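Local coordinates for protein minor fimbrium anchoring subunit Mfa2 (Porphyromonas gingivalis, PDB 5NFI) that attaches the minor Mfa1 fimbriae of this periodontal pathogen to the outer membrane as their anchoring subunit and regulates fimbrial length, at residues A[100-105]-A[181-186]; A[106-111]-A[197-202]; A[144-149]-A[250-255]; A[151-156]-A[254-259]; A[156-161]-A[215-220]. All coordinates share one frame; numbering follows the deposited sequence.

Contact 1 of 5, residues A[100-105]-A[181-186]; sequences DGKWAT and STYYPG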
# COMPACT_ATOMS: atom_id res chain seq x y z
N ASP A 100 -9.29 10.85 -10.71
CA ASP A 100 -9.91 11.61 -11.78
C ASP A 100 -10.48 10.64 -12.79
O ASP A 100 -9.79 10.20 -13.70
CB ASP A 100 -8.89 12.52 -12.44
CG ASP A 100 -9.37 13.06 -13.73
OD1 ASP A 100 -10.56 13.44 -13.80
OD2 ASP A 100 -8.58 13.08 -14.70
N GLY A 101 -11.75 10.29 -12.62
CA GLY A 101 -12.30 9.15 -13.32
C GLY A 101 -11.78 7.90 -12.64
O GLY A 101 -11.90 7.76 -11.42
N LYS A 102 -11.19 7.00 -13.40
CA LYS A 102 -10.58 5.82 -12.79
C LYS A 102 -9.07 5.97 -12.71
O LYS A 102 -8.36 4.99 -12.50
CB LYS A 102 -10.93 4.54 -13.54
CG LYS A 102 -12.41 4.22 -13.42
CD LYS A 102 -12.77 2.74 -13.67
CE LYS A 102 -11.70 1.75 -13.31
NZ LYS A 102 -12.33 0.39 -13.22
N TRP A 103 -8.58 7.19 -12.89
CA TRP A 103 -7.16 7.44 -12.81
C TRP A 103 -6.77 8.03 -11.45
O TRP A 103 -7.29 9.06 -11.03
CB TRP A 103 -6.71 8.37 -13.95
CG TRP A 103 -6.68 7.68 -15.31
CD1 TRP A 103 -7.65 7.72 -16.27
CD2 TRP A 103 -5.63 6.84 -15.83
NE1 TRP A 103 -7.27 6.96 -17.36
CE2 TRP A 103 -6.04 6.41 -17.12
CE3 TRP A 103 -4.40 6.41 -15.34
CZ2 TRP A 103 -5.26 5.58 -17.92
CZ3 TRP A 103 -3.62 5.59 -16.12
CH2 TRP A 103 -4.05 5.18 -17.41
N ALA A 104 -5.87 7.35 -10.77
CA ALA A 104 -5.34 7.80 -9.51
C ALA A 104 -4.55 9.10 -9.64
O ALA A 104 -3.89 9.32 -10.67
CB ALA A 104 -4.44 6.71 -8.92
N THR A 105 -4.59 9.96 -8.61
CA THR A 105 -3.66 11.07 -8.53
C THR A 105 -2.26 10.50 -8.48
O THR A 105 -2.04 9.41 -7.94
CB THR A 105 -3.91 11.96 -7.29
OG1 THR A 105 -3.00 13.07 -7.30
CG2 THR A 105 -3.71 11.18 -6.03
N SER A 181 -11.71 -0.70 -9.68
CA SER A 181 -10.29 -0.68 -9.92
C SER A 181 -9.82 0.73 -10.15
O SER A 181 -10.61 1.60 -10.48
CB SER A 181 -9.91 -1.57 -11.10
OG SER A 181 -9.57 -2.87 -10.64
N THR A 182 -8.53 0.95 -9.99
CA THR A 182 -7.94 2.26 -10.12
C THR A 182 -6.73 2.15 -11.03
O THR A 182 -5.85 1.31 -10.81
CB THR A 182 -7.49 2.83 -8.76
OG1 THR A 182 -8.61 2.92 -7.88
CG2 THR A 182 -6.89 4.20 -8.94
N TYR A 183 -6.68 2.98 -12.05
CA TYR A 183 -5.52 2.99 -12.90
C TYR A 183 -4.47 3.90 -12.29
O TYR A 183 -4.79 4.98 -11.82
CB TYR A 183 -5.89 3.41 -14.32
CG TYR A 183 -6.52 2.27 -15.08
CD1 TYR A 183 -7.88 2.01 -14.99
CD2 TYR A 183 -5.74 1.42 -15.86
CE1 TYR A 183 -8.45 0.94 -15.68
CE2 TYR A 183 -6.30 0.35 -16.55
CZ TYR A 183 -7.65 0.11 -16.45
OH TYR A 183 -8.19 -0.95 -17.13
N TYR A 184 -3.21 3.46 -12.30
CA TYR A 184 -2.12 4.30 -11.79
C TYR A 184 -1.26 4.90 -12.90
O TYR A 184 -0.90 4.22 -13.86
CB TYR A 184 -1.25 3.50 -10.81
CG TYR A 184 -1.97 3.23 -9.52
CD1 TYR A 184 -2.78 2.12 -9.38
CD2 TYR A 184 -1.86 4.11 -8.44
CE1 TYR A 184 -3.45 1.88 -8.21
CE2 TYR A 184 -2.52 3.87 -7.27
CZ TYR A 184 -3.31 2.75 -7.15
OH TYR A 184 -3.98 2.52 -5.98
N PRO A 185 -0.92 6.20 -12.74
CA PRO A 185 -0.23 7.02 -13.74
C PRO A 185 1.14 6.47 -14.10
O PRO A 185 2.08 6.59 -13.32
CB PRO A 185 -0.09 8.38 -13.05
CG PRO A 185 -1.06 8.35 -11.93
CD PRO A 185 -1.12 6.94 -11.49
N GLY A 186 1.24 5.88 -15.28
CA GLY A 186 2.48 5.28 -15.73
C GLY A 186 3.36 6.22 -16.52
O GLY A 186 3.24 6.31 -17.75

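Contact 2 of 5, residues A[106-111]-A[197-202]; sequences NIDGTT and RAFFTT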
# COMPACT_ATOMS: atom_id res chain seq x y z
N ASN A 106 -1.29 11.20 -9.05
CA ASN A 106 0.06 10.67 -9.08
C ASN A 106 0.70 10.69 -7.70
O ASN A 106 0.91 11.77 -7.15
CB ASN A 106 0.92 11.46 -10.05
CG ASN A 106 2.35 11.02 -10.02
OD1 ASN A 106 2.66 9.87 -9.74
ND2 ASN A 106 3.25 11.96 -10.30
N ILE A 107 1.03 9.52 -7.17
CA ILE A 107 1.59 9.47 -5.83
C ILE A 107 3.04 9.01 -5.80
O ILE A 107 3.54 8.58 -4.75
CB ILE A 107 0.75 8.55 -4.90
CG1 ILE A 107 0.84 7.08 -5.33
CG2 ILE A 107 -0.70 9.07 -4.76
CD1 ILE A 107 0.00 6.17 -4.51
N ASP A 108 3.74 9.14 -6.92
CA ASP A 108 5.19 8.86 -6.94
C ASP A 108 5.84 9.69 -5.86
O ASP A 108 5.43 10.81 -5.62
CB ASP A 108 5.86 9.17 -8.28
CG ASP A 108 5.23 8.45 -9.46
OD1 ASP A 108 4.74 7.30 -9.31
OD2 ASP A 108 5.21 9.05 -10.57
N GLY A 109 6.85 9.13 -5.21
CA GLY A 109 7.64 9.86 -4.25
C GLY A 109 6.97 9.99 -2.90
O GLY A 109 7.45 10.74 -2.06
N THR A 110 5.87 9.28 -2.69
CA THR A 110 5.22 9.25 -1.38
C THR A 110 5.24 7.85 -0.77
O THR A 110 5.14 6.85 -1.47
CB THR A 110 3.76 9.71 -1.45
OG1 THR A 110 2.92 8.60 -1.81
CG2 THR A 110 3.58 10.84 -2.46
N THR A 111 5.33 7.79 0.54
CA THR A 111 5.20 6.52 1.24
C THR A 111 3.92 6.54 2.04
O THR A 111 3.51 7.60 2.51
CB THR A 111 6.38 6.27 2.17
OG1 THR A 111 6.75 7.50 2.81
CG2 THR A 111 7.56 5.76 1.35
N ARG A 197 9.86 1.57 -20.92
CA ARG A 197 9.92 1.44 -19.47
C ARG A 197 8.89 2.36 -18.83
O ARG A 197 8.78 3.51 -19.21
CB ARG A 197 11.32 1.76 -18.97
CG ARG A 197 11.76 1.04 -17.69
CD ARG A 197 13.15 1.55 -17.28
NE ARG A 197 13.75 0.87 -16.13
CZ ARG A 197 14.44 -0.27 -16.21
NH1 ARG A 197 14.59 -0.88 -17.38
NH2 ARG A 197 14.98 -0.81 -15.11
N ALA A 198 8.13 1.85 -17.87
CA ALA A 198 7.12 2.62 -17.16
C ALA A 198 7.30 2.49 -15.64
O ALA A 198 7.64 1.41 -15.13
CB ALA A 198 5.73 2.16 -17.58
N PHE A 199 7.08 3.59 -14.91
CA PHE A 199 7.17 3.55 -13.45
C PHE A 199 5.85 3.92 -12.77
O PHE A 199 5.28 4.99 -13.02
CB PHE A 199 8.29 4.46 -12.97
CG PHE A 199 8.43 4.49 -11.47
CD1 PHE A 199 9.18 3.52 -10.82
CD2 PHE A 199 7.81 5.47 -10.71
CE1 PHE A 199 9.31 3.55 -9.43
CE2 PHE A 199 7.92 5.50 -9.34
CZ PHE A 199 8.68 4.54 -8.70
N PHE A 200 5.37 3.03 -11.91
CA PHE A 200 4.11 3.23 -11.20
C PHE A 200 4.35 3.29 -9.69
O PHE A 200 5.15 2.53 -9.15
CB PHE A 200 3.12 2.10 -11.49
CG PHE A 200 2.85 1.88 -12.94
CD1 PHE A 200 3.71 1.11 -13.71
CD2 PHE A 200 1.74 2.43 -13.54
CE1 PHE A 200 3.46 0.91 -15.05
CE2 PHE A 200 1.48 2.23 -14.89
CZ PHE A 200 2.34 1.48 -15.64
N THR A 201 3.64 4.17 -9.01
CA THR A 201 3.56 4.05 -7.58
C THR A 201 2.13 3.70 -7.24
O THR A 201 1.20 4.49 -7.47
CB THR A 201 4.00 5.32 -6.84
OG1 THR A 201 5.32 5.68 -7.23
CG2 THR A 201 3.99 5.06 -5.35
N THR A 202 1.93 2.51 -6.70
CA THR A 202 0.59 2.09 -6.38
C THR A 202 0.51 1.85 -4.88
O THR A 202 1.50 1.96 -4.18
CB THR A 202 0.19 0.83 -7.17
OG1 THR A 202 -1.16 0.46 -6.83
CG2 THR A 202 1.11 -0.32 -6.84
O HOH W 1 0.89 6.87 -8.73

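Contact 3 of 5, residues A[144-149]-A[250-255]; sequences NRVTVS and FDIRLV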
# COMPACT_ATOMS: atom_id res chain seq x y z
N ASN A 144 3.88 0.75 -3.14
CA ASN A 144 4.76 -0.13 -3.89
C ASN A 144 5.20 0.60 -5.10
O ASN A 144 4.40 1.25 -5.76
CB ASN A 144 4.05 -1.42 -4.28
CG ASN A 144 3.72 -2.27 -3.10
OD1 ASN A 144 4.59 -2.94 -2.56
ND2 ASN A 144 2.45 -2.28 -2.71
N ARG A 145 6.49 0.51 -5.39
CA ARG A 145 7.07 1.11 -6.57
C ARG A 145 7.30 -0.00 -7.57
O ARG A 145 8.02 -0.96 -7.29
CB ARG A 145 8.36 1.85 -6.24
CG ARG A 145 8.14 3.08 -5.36
CD ARG A 145 9.40 3.43 -4.59
NE ARG A 145 9.70 2.42 -3.57
CZ ARG A 145 9.13 2.38 -2.36
NH1 ARG A 145 9.46 1.41 -1.51
NH2 ARG A 145 8.23 3.29 -2.01
N VAL A 146 6.67 0.11 -8.72
CA VAL A 146 6.68 -0.95 -9.71
C VAL A 146 7.19 -0.45 -11.05
O VAL A 146 6.54 0.37 -11.69
CB VAL A 146 5.28 -1.57 -9.90
CG1 VAL A 146 5.38 -2.84 -10.73
CG2 VAL A 146 4.62 -1.87 -8.56
N THR A 147 8.36 -0.95 -11.45
CA THR A 147 8.93 -0.64 -12.74
C THR A 147 8.65 -1.78 -13.73
O THR A 147 8.84 -2.96 -13.41
CB THR A 147 10.44 -0.40 -12.65
OG1 THR A 147 10.72 0.43 -11.51
CG2 THR A 147 10.96 0.26 -13.91
N VAL A 148 8.22 -1.43 -14.93
CA VAL A 148 7.91 -2.43 -15.92
C VAL A 148 8.55 -2.07 -17.26
O VAL A 148 8.43 -0.94 -17.72
CB VAL A 148 6.39 -2.57 -16.11
CG1 VAL A 148 6.08 -3.57 -17.22
CG2 VAL A 148 5.75 -3.00 -14.81
N SER A 149 9.23 -3.03 -17.86
CA SER A 149 9.79 -2.85 -19.18
C SER A 149 9.17 -3.87 -20.13
O SER A 149 9.04 -5.04 -19.78
CB SER A 149 11.31 -3.01 -19.17
OG SER A 149 11.88 -2.40 -18.02
N PHE A 250 9.32 -3.46 -7.36
CA PHE A 250 9.12 -4.55 -8.29
C PHE A 250 9.65 -4.21 -9.68
O PHE A 250 9.09 -3.36 -10.37
CB PHE A 250 7.64 -4.93 -8.35
CG PHE A 250 7.10 -5.46 -7.05
CD1 PHE A 250 6.59 -4.60 -6.08
CD2 PHE A 250 7.09 -6.83 -6.80
CE1 PHE A 250 6.10 -5.08 -4.88
CE2 PHE A 250 6.60 -7.33 -5.59
CZ PHE A 250 6.10 -6.45 -4.62
N ASP A 251 10.76 -4.85 -10.07
CA ASP A 251 11.28 -4.68 -11.41
C ASP A 251 10.70 -5.81 -12.26
O ASP A 251 10.94 -6.98 -11.99
CB ASP A 251 12.80 -4.69 -11.46
CG ASP A 251 13.35 -3.88 -12.64
OD1 ASP A 251 12.53 -3.43 -13.47
OD2 ASP A 251 14.58 -3.70 -12.77
N ILE A 252 9.91 -5.43 -13.25
CA ILE A 252 9.19 -6.40 -14.08
C ILE A 252 9.63 -6.29 -15.52
O ILE A 252 9.66 -5.19 -16.09
CB ILE A 252 7.67 -6.19 -14.00
CG1 ILE A 252 7.23 -6.16 -12.54
CG2 ILE A 252 6.94 -7.27 -14.82
CD1 ILE A 252 5.75 -6.02 -12.35
N ARG A 253 9.97 -7.43 -16.11
CA ARG A 253 10.28 -7.45 -17.53
C ARG A 253 9.28 -8.28 -18.31
O ARG A 253 8.96 -9.41 -17.95
CB ARG A 253 11.69 -7.96 -17.78
CG ARG A 253 12.04 -7.96 -19.25
CD ARG A 253 13.49 -8.30 -19.47
NE ARG A 253 13.74 -8.51 -20.88
CZ ARG A 253 14.36 -9.58 -21.38
NH1 ARG A 253 14.80 -10.53 -20.56
NH2 ARG A 253 14.55 -9.68 -22.69
N LEU A 254 8.77 -7.70 -19.38
CA LEU A 254 7.89 -8.39 -20.30
C LEU A 254 8.61 -8.58 -21.62
O LEU A 254 8.99 -7.61 -22.28
CB LEU A 254 6.60 -7.61 -20.48
CG LEU A 254 5.86 -7.37 -19.17
CD1 LEU A 254 4.58 -6.53 -19.38
CD2 LEU A 254 5.56 -8.70 -18.49
N VAL A 255 8.86 -9.83 -21.99
CA VAL A 255 9.51 -10.10 -23.26
C VAL A 255 8.46 -10.28 -24.35
O VAL A 255 7.65 -11.19 -24.29
CB VAL A 255 10.40 -11.32 -23.18
CG1 VAL A 255 11.17 -11.49 -24.48
CG2 VAL A 255 11.35 -11.19 -21.99

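Contact 4 of 5, residues A[151-156]-A[254-259]; sequences DSLPHP and LVAHHC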
# COMPACT_ATOMS: atom_id res chain seq x y z
N ASP A 151 10.08 -5.41 -23.71
CA ASP A 151 11.32 -5.60 -24.44
C ASP A 151 11.13 -6.22 -25.81
O ASP A 151 10.19 -6.99 -26.04
CB ASP A 151 12.26 -6.48 -23.62
CG ASP A 151 13.69 -6.09 -23.77
OD1 ASP A 151 13.95 -4.88 -23.93
OD2 ASP A 151 14.56 -6.97 -23.72
N SER A 152 12.07 -5.91 -26.71
CA SER A 152 12.09 -6.44 -28.06
C SER A 152 10.74 -6.22 -28.72
O SER A 152 9.92 -7.13 -28.84
CB SER A 152 12.48 -7.92 -28.06
OG SER A 152 11.69 -8.67 -27.15
N LEU A 153 10.52 -4.98 -29.16
CA LEU A 153 9.20 -4.53 -29.58
C LEU A 153 9.38 -3.41 -30.59
O LEU A 153 9.93 -2.37 -30.27
CB LEU A 153 8.41 -4.07 -28.36
CG LEU A 153 6.93 -3.69 -28.39
CD1 LEU A 153 6.05 -4.92 -28.43
CD2 LEU A 153 6.62 -2.89 -27.15
N PRO A 154 8.92 -3.62 -31.83
CA PRO A 154 9.10 -2.54 -32.79
C PRO A 154 8.20 -1.37 -32.43
O PRO A 154 7.07 -1.60 -32.00
CB PRO A 154 8.69 -3.17 -34.13
CG PRO A 154 7.69 -4.19 -33.74
CD PRO A 154 8.13 -4.72 -32.39
N HIS A 155 8.70 -0.15 -32.59
CA HIS A 155 7.92 1.03 -32.24
C HIS A 155 7.42 1.04 -30.79
O HIS A 155 6.21 1.15 -30.55
CB HIS A 155 6.73 1.15 -33.18
CG HIS A 155 7.09 1.05 -34.62
ND1 HIS A 155 8.04 1.86 -35.20
CD2 HIS A 155 6.65 0.22 -35.59
CE1 HIS A 155 8.16 1.54 -36.47
NE2 HIS A 155 7.32 0.56 -36.74
N PRO A 156 8.35 0.94 -29.82
CA PRO A 156 7.91 0.84 -28.41
C PRO A 156 7.10 2.05 -27.94
O PRO A 156 6.43 1.95 -26.92
CB PRO A 156 9.24 0.75 -27.64
CG PRO A 156 10.27 1.36 -28.57
CD PRO A 156 9.81 1.02 -29.95
N LEU A 254 8.77 -7.70 -19.38
CA LEU A 254 7.89 -8.39 -20.30
C LEU A 254 8.61 -8.58 -21.62
O LEU A 254 8.99 -7.61 -22.28
CB LEU A 254 6.60 -7.61 -20.48
CG LEU A 254 5.86 -7.37 -19.17
CD1 LEU A 254 4.58 -6.53 -19.38
CD2 LEU A 254 5.56 -8.70 -18.49
N VAL A 255 8.86 -9.83 -21.99
CA VAL A 255 9.51 -10.10 -23.26
C VAL A 255 8.46 -10.28 -24.35
O VAL A 255 7.65 -11.19 -24.29
CB VAL A 255 10.40 -11.32 -23.18
CG1 VAL A 255 11.17 -11.49 -24.48
CG2 VAL A 255 11.35 -11.19 -21.99
N ALA A 256 8.46 -9.37 -25.31
CA ALA A 256 7.53 -9.44 -26.43
C ALA A 256 8.16 -10.19 -27.59
O ALA A 256 9.38 -10.21 -27.76
CB ALA A 256 7.10 -8.05 -26.86
N HIS A 257 7.31 -10.82 -28.38
CA HIS A 257 7.76 -11.45 -29.60
C HIS A 257 6.62 -11.40 -30.61
O HIS A 257 5.44 -11.41 -30.24
CB HIS A 257 8.20 -12.89 -29.35
CG HIS A 257 8.87 -13.54 -30.52
ND1 HIS A 257 9.39 -12.81 -31.58
CD2 HIS A 257 9.10 -14.84 -30.82
CE1 HIS A 257 9.91 -13.64 -32.46
NE2 HIS A 257 9.75 -14.88 -32.02
N HIS A 258 6.97 -11.31 -31.89
CA HIS A 258 5.97 -11.38 -32.91
C HIS A 258 5.24 -12.71 -32.78
O HIS A 258 5.84 -13.72 -32.43
CB HIS A 258 6.58 -11.22 -34.30
CG HIS A 258 5.55 -11.17 -35.38
ND1 HIS A 258 5.17 -12.29 -36.09
CD2 HIS A 258 4.80 -10.15 -35.86
CE1 HIS A 258 4.23 -11.96 -36.96
NE2 HIS A 258 4.00 -10.67 -36.84
N CYS A 259 3.93 -12.71 -33.03
CA CYS A 259 3.10 -13.86 -32.71
C CYS A 259 3.24 -15.02 -33.69
O CYS A 259 2.76 -16.11 -33.40
CB CYS A 259 1.62 -13.45 -32.64
SG CYS A 259 0.72 -13.28 -34.23

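Contact 5 of 5, residues A[156-161]-A[215-220]; sequences PENYEI and VTHKPT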
# COMPACT_ATOMS: atom_id res chain seq x y z
N PRO A 156 8.35 0.94 -29.82
CA PRO A 156 7.91 0.84 -28.41
C PRO A 156 7.10 2.05 -27.94
O PRO A 156 6.43 1.95 -26.92
CB PRO A 156 9.24 0.75 -27.64
CG PRO A 156 10.27 1.36 -28.57
CD PRO A 156 9.81 1.02 -29.95
N GLU A 157 7.17 3.16 -28.66
CA GLU A 157 6.37 4.31 -28.32
C GLU A 157 4.88 4.10 -28.62
O GLU A 157 4.04 4.87 -28.15
CB GLU A 157 6.87 5.56 -29.06
CG GLU A 157 6.60 5.56 -30.56
CD GLU A 157 7.61 4.75 -31.34
OE1 GLU A 157 8.42 4.04 -30.70
OE2 GLU A 157 7.60 4.82 -32.59
N ASN A 158 4.55 3.07 -29.40
CA ASN A 158 3.16 2.79 -29.78
C ASN A 158 2.46 1.93 -28.73
O ASN A 158 1.27 1.63 -28.86
CB ASN A 158 3.09 2.09 -31.15
CG ASN A 158 3.40 3.03 -32.34
OD1 ASN A 158 3.41 4.25 -32.21
ND2 ASN A 158 3.61 2.44 -33.51
N TYR A 159 3.18 1.53 -27.70
CA TYR A 159 2.60 0.67 -26.67
C TYR A 159 2.52 1.34 -25.29
O TYR A 159 3.35 2.20 -24.93
CB TYR A 159 3.39 -0.63 -26.59
CG TYR A 159 3.34 -1.43 -27.88
CD1 TYR A 159 4.19 -1.14 -28.95
CD2 TYR A 159 2.44 -2.47 -28.04
CE1 TYR A 159 4.14 -1.85 -30.12
CE2 TYR A 159 2.38 -3.20 -29.22
CZ TYR A 159 3.24 -2.88 -30.26
OH TYR A 159 3.18 -3.61 -31.42
N GLU A 160 1.51 0.95 -24.54
CA GLU A 160 1.23 1.58 -23.26
C GLU A 160 1.08 0.55 -22.17
O GLU A 160 0.32 -0.41 -22.31
CB GLU A 160 -0.04 2.43 -23.35
CG GLU A 160 -0.73 2.62 -22.03
CD GLU A 160 -1.49 3.93 -21.96
OE1 GLU A 160 -1.93 4.42 -23.03
OE2 GLU A 160 -1.64 4.46 -20.83
N ILE A 161 1.83 0.75 -21.09
CA ILE A 161 1.74 -0.11 -19.93
C ILE A 161 0.79 0.51 -18.91
O ILE A 161 0.85 1.72 -18.62
CB ILE A 161 3.12 -0.36 -19.33
CG1 ILE A 161 4.05 -0.93 -20.42
CG2 ILE A 161 3.02 -1.33 -18.16
CD1 ILE A 161 5.50 -1.07 -20.04
N VAL A 215 -0.62 -4.54 -21.24
CA VAL A 215 0.09 -3.85 -22.32
C VAL A 215 -0.84 -3.71 -23.50
O VAL A 215 -1.45 -4.70 -23.96
CB VAL A 215 1.36 -4.59 -22.79
CG1 VAL A 215 2.10 -3.76 -23.84
CG2 VAL A 215 2.28 -4.85 -21.62
N THR A 216 -0.93 -2.48 -24.00
CA THR A 216 -1.87 -2.11 -25.05
C THR A 216 -1.19 -1.42 -26.25
O THR A 216 -0.31 -0.59 -26.08
CB THR A 216 -2.96 -1.17 -24.50
OG1 THR A 216 -3.73 -1.86 -23.50
CG2 THR A 216 -3.88 -0.68 -25.60
N HIS A 217 -1.61 -1.75 -27.45
CA HIS A 217 -1.15 -1.03 -28.63
C HIS A 217 -2.00 0.23 -28.76
O HIS A 217 -3.17 0.15 -29.15
CB HIS A 217 -1.25 -1.91 -29.88
CG HIS A 217 -0.71 -1.28 -31.12
ND1 HIS A 217 -1.51 -0.88 -32.16
CD2 HIS A 217 0.56 -0.96 -31.47
CE1 HIS A 217 -0.76 -0.35 -33.11
NE2 HIS A 217 0.49 -0.38 -32.71
N LYS A 218 -1.42 1.39 -28.44
CA LYS A 218 -2.14 2.66 -28.37
C LYS A 218 -2.88 3.07 -29.66
O LYS A 218 -4.04 3.48 -29.60
CB LYS A 218 -1.19 3.79 -27.96
CG LYS A 218 -0.64 3.69 -26.56
CD LYS A 218 0.05 4.97 -26.13
CE LYS A 218 1.35 5.17 -26.87
NZ LYS A 218 1.72 6.62 -27.04
N PRO A 219 -2.20 3.01 -30.83
CA PRO A 219 -2.89 3.49 -32.03
C PRO A 219 -4.20 2.75 -32.31
O PRO A 219 -5.16 3.36 -32.81
CB PRO A 219 -1.88 3.24 -33.14
CG PRO A 219 -0.59 3.31 -32.48
CD PRO A 219 -0.80 2.66 -31.15
N THR A 220 -4.26 1.47 -31.97
CA THR A 220 -5.41 0.63 -32.28
C THR A 220 -6.26 0.38 -31.05
O THR A 220 -7.45 0.12 -31.14
CB THR A 220 -4.97 -0.72 -32.84
OG1 THR A 220 -3.94 -1.26 -32.00
CG2 THR A 220 -4.41 -0.55 -34.24

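Contact 1 of 5, residues A[100-105]-A[181-186]
Two backbone hydrogen bonds join Trp103 and Tyr183 in a single bridge. Tyr183 N donates to Lys102 O at 2.7 Å, and Ala104 N donates to Tyr183 O at 2.8 Å; both bonds are nearly straight. The touching parts run in roughly the same direction, their end-to-end vectors 43° apart.

The aromatic contact lies on one side of this bridge. Tyr183 CB sits over one face of the Trp103 indole, 3.6 Å from the centroid of its six-membered ring, a CH-pi contact displaced toward the rim. The Tyr183 ring itself leans obliquely against the indole, neither stacked nor edge-to-face.

Apolar packing fills the other side. Ala104 CB meets Thr182 CG2 at 3.5 Å and Tyr184 CD2 at 3.7 Å. The Thr182 torsion (chi1 -59°) sets OG1 beside the backbone N, where it bonds to Gln99, and leaves CG2 anti to that N, against Ala104. Tyr184 OH bonds to Asn167. At the margin the Lys102 chain, bent at chi3, brings CE alongside Ser181 O.

The first segment is the tip of a beta hairpin. A type II' turn spans Asp100 to Trp103, Gly101 takes its positive-phi position, and Asp100 N bonds to Trp103 O at 2.7 Å. The contact is thus a beta hairpin of strands 93-100 and 103-104, docked through its short return strand on the start of strand 182-190.

Contact 2 of 5, residues A[106-111]-A[197-202]
Ile107 lays its CG1 branch across Thr201, with CG1 3.7 Å from the Thr201 CG2 methyl and 3.4 Å from Thr201 O. CG1 stands between the backbone N and the carbonyl carbon of its own residue (chi1 67°), a setting that turns the branch inward to the strand although the CA-CB bond runs across it.

Beside it is the polar half of the contact. Thr201 OG1 donates to Asp108 OD1 at 2.7 Å and meets the anti lone pair, the one facing away from the second carboxylate oxygen. The carboxylate and the Phe199 side chain pass in opposite directions: Asp108 CG lies at the edge of the phenyl ring, in its plane, with the two flat groups 60° apart and OD1 3.7 Å from CE2.

A water completes the join, accepting from Ile107 N and donating to Thr201 O (2.7 Å). Arg197 and Phe199 bond through their backbones to strand 182-190, and at Thr201 this water takes over the same run of alternating residues.

Internal bonds fix the shape of the loop. Thr110 N and Thr110 OG1 both donate to Ile107 O, OG1 at 3.0 Å in the carbonyl plane on a lone pair. This closes a type II beta turn from Ile107 to Thr110, with Gly109 at its positive-phi position. The site is therefore a turn in the connection between strands 103-104 and 113-122, fastened side-on to strand 196-202 by one Thr-Asp bond and one bridging water.

Contact 3 of 5, residues A[144-149]-A[250-255]
Asn144 starts the contact by directing OD1 to the edge of the Phe250 ring, in the ring plane and 3.5 Å from CE1; its ND2 is held by Leu203 O. Arg145 contributes its carbonyl, which accepts from Phe250 N at 2.8 Å, while its guanidinium is turned outward to salt bridges with Glu141 and Asp249. At Val146 the CG1 methyl, anti to the backbone N (chi1 -169°), reaches Ile252 CD1 at 3.6 Å and also touches Phe250 CB. Thr147 is bonded through both backbone groups, its N to Phe250 O and its O to Ile252 N, each at 2.7 Å. Val148 and Ile252 lie side by side and point the same way, CG2 to CB 3.8 Å, and Val148 CG1 extends to Leu254 CD1. Ser149 repeats the double use of Thr147: its N bonds to Ile252 O and its O to Leu254 N. Five bonds in this staggered order, with axes 19° apart, establish a regular parallel pair.

Strand 196-202 flanks the first strand antiparallel, and strand 266-273 flanks the second. The face carrying Val146, Val148, Phe250 and Ile252 is buried, with Ile233 and Leu229 of helix 229-233 resting on Phe250 and Ile252.

Contact 4 of 5, residues A[151-156]-A[254-259]
Leu153 and Ala256 form the close-packed side of this contact: Leu153 CD1 lies 3.7 Å from Ala256 CB, and both residues are buried. Ala256 N bonds to Asp151 O at 3.0 Å, the donor tilted 20° from the carbonyl plane. Two residues earlier on the strand, Leu254 O accepts from Asp151 N at 2.8 Å, nearly head-on to the carbonyl. These two bonds make Asp151 and Val255 a parallel bridge.

The other side is more open. Ser152 OG, placed between its backbone N and carbonyl carbon (chi1 51°), comes within 2.8 Å of Ala256 O, but its one proton also has Asp151 O within reach, so the donor's choice is not settled. Val255 CG1 passes 3.9 Å from this hydroxyl. The Asp151 carboxylate does not bond across the two segments; it is shared between Arg253, by a salt bridge, and Thr195.

Ser152, at positive phi (52°), leaves the extended conformation just after the last bridge of the parallel pair. Such geometry marks the end of a parallel strand pair: strand 133-151 peels off into a loop, while strand 249-258 runs on toward the Cys259-Cys261 disulfide, in a beta-rich fold of the FimB/Mfa2 family, placed in the transthyretin clan.

Contact 5 of 5, residues A[156-161]-A[215-220]
Strands 159-161 and 215-217 run antiparallel at 155°, with axes 4.6 Å apart, and Glu160 and Thr216 form a hydrogen-bonded pair: Glu160 N to Thr216 O at 2.8 Å, Thr216 N to Glu160 O at 3.0 Å. This is antiparallel beta-sheet pairing at the ends of two strands, each of which has a further neighbour (182-190 and 222-228). Beyond the strands, Lys218 N extends it with a bond to Asn158 O, the last residue of a short 3-10 segment.

On the face with Ile161 and Val215, the rings of Tyr159 and His217 meet edge-to-face, planes at 60° and centroids 5.0 Å apart. His217 CD2 lies over the Tyr159 ring, offset toward the rim, 3.5 Å from CZ. Ile161 and Val215 continue that face inward against Val150 of strand 133-151.

On the face carrying Glu160 and Thr216, the Glu160 side chain is crossed at about a right angle by Lys218 from the loop. They touch through their aliphatic parts, Glu160 CB lying 3.5 Å from Lys218 CG, whereas Glu160 OE1 and Lys218 NZ remain 5.9 Å apart.

From the N terminus, contact 1 closes a loop from 100-105 to 181-186, and contact 2 starts right after it at 106-111 and ends at 197-202, so the two cross. Contacts 3 and 4 open on 144-149 and 151-156 and finish on overlapping parts of strand 249-258; both cross contacts 1 and 2. Contact 5 is nested within the loops of 3 and 4 and crosses 1 and 2. Contacts 1 and 2 tie the 100-111 region to strands 182-190 and 196-202; contacts 3 and 4 pair strand 133-151 and the start of its following loop with strand 249-258, and contact 5 pairs strands 159-165 and 211-217. Ala198 N reaches Val148 O between 2 and 3.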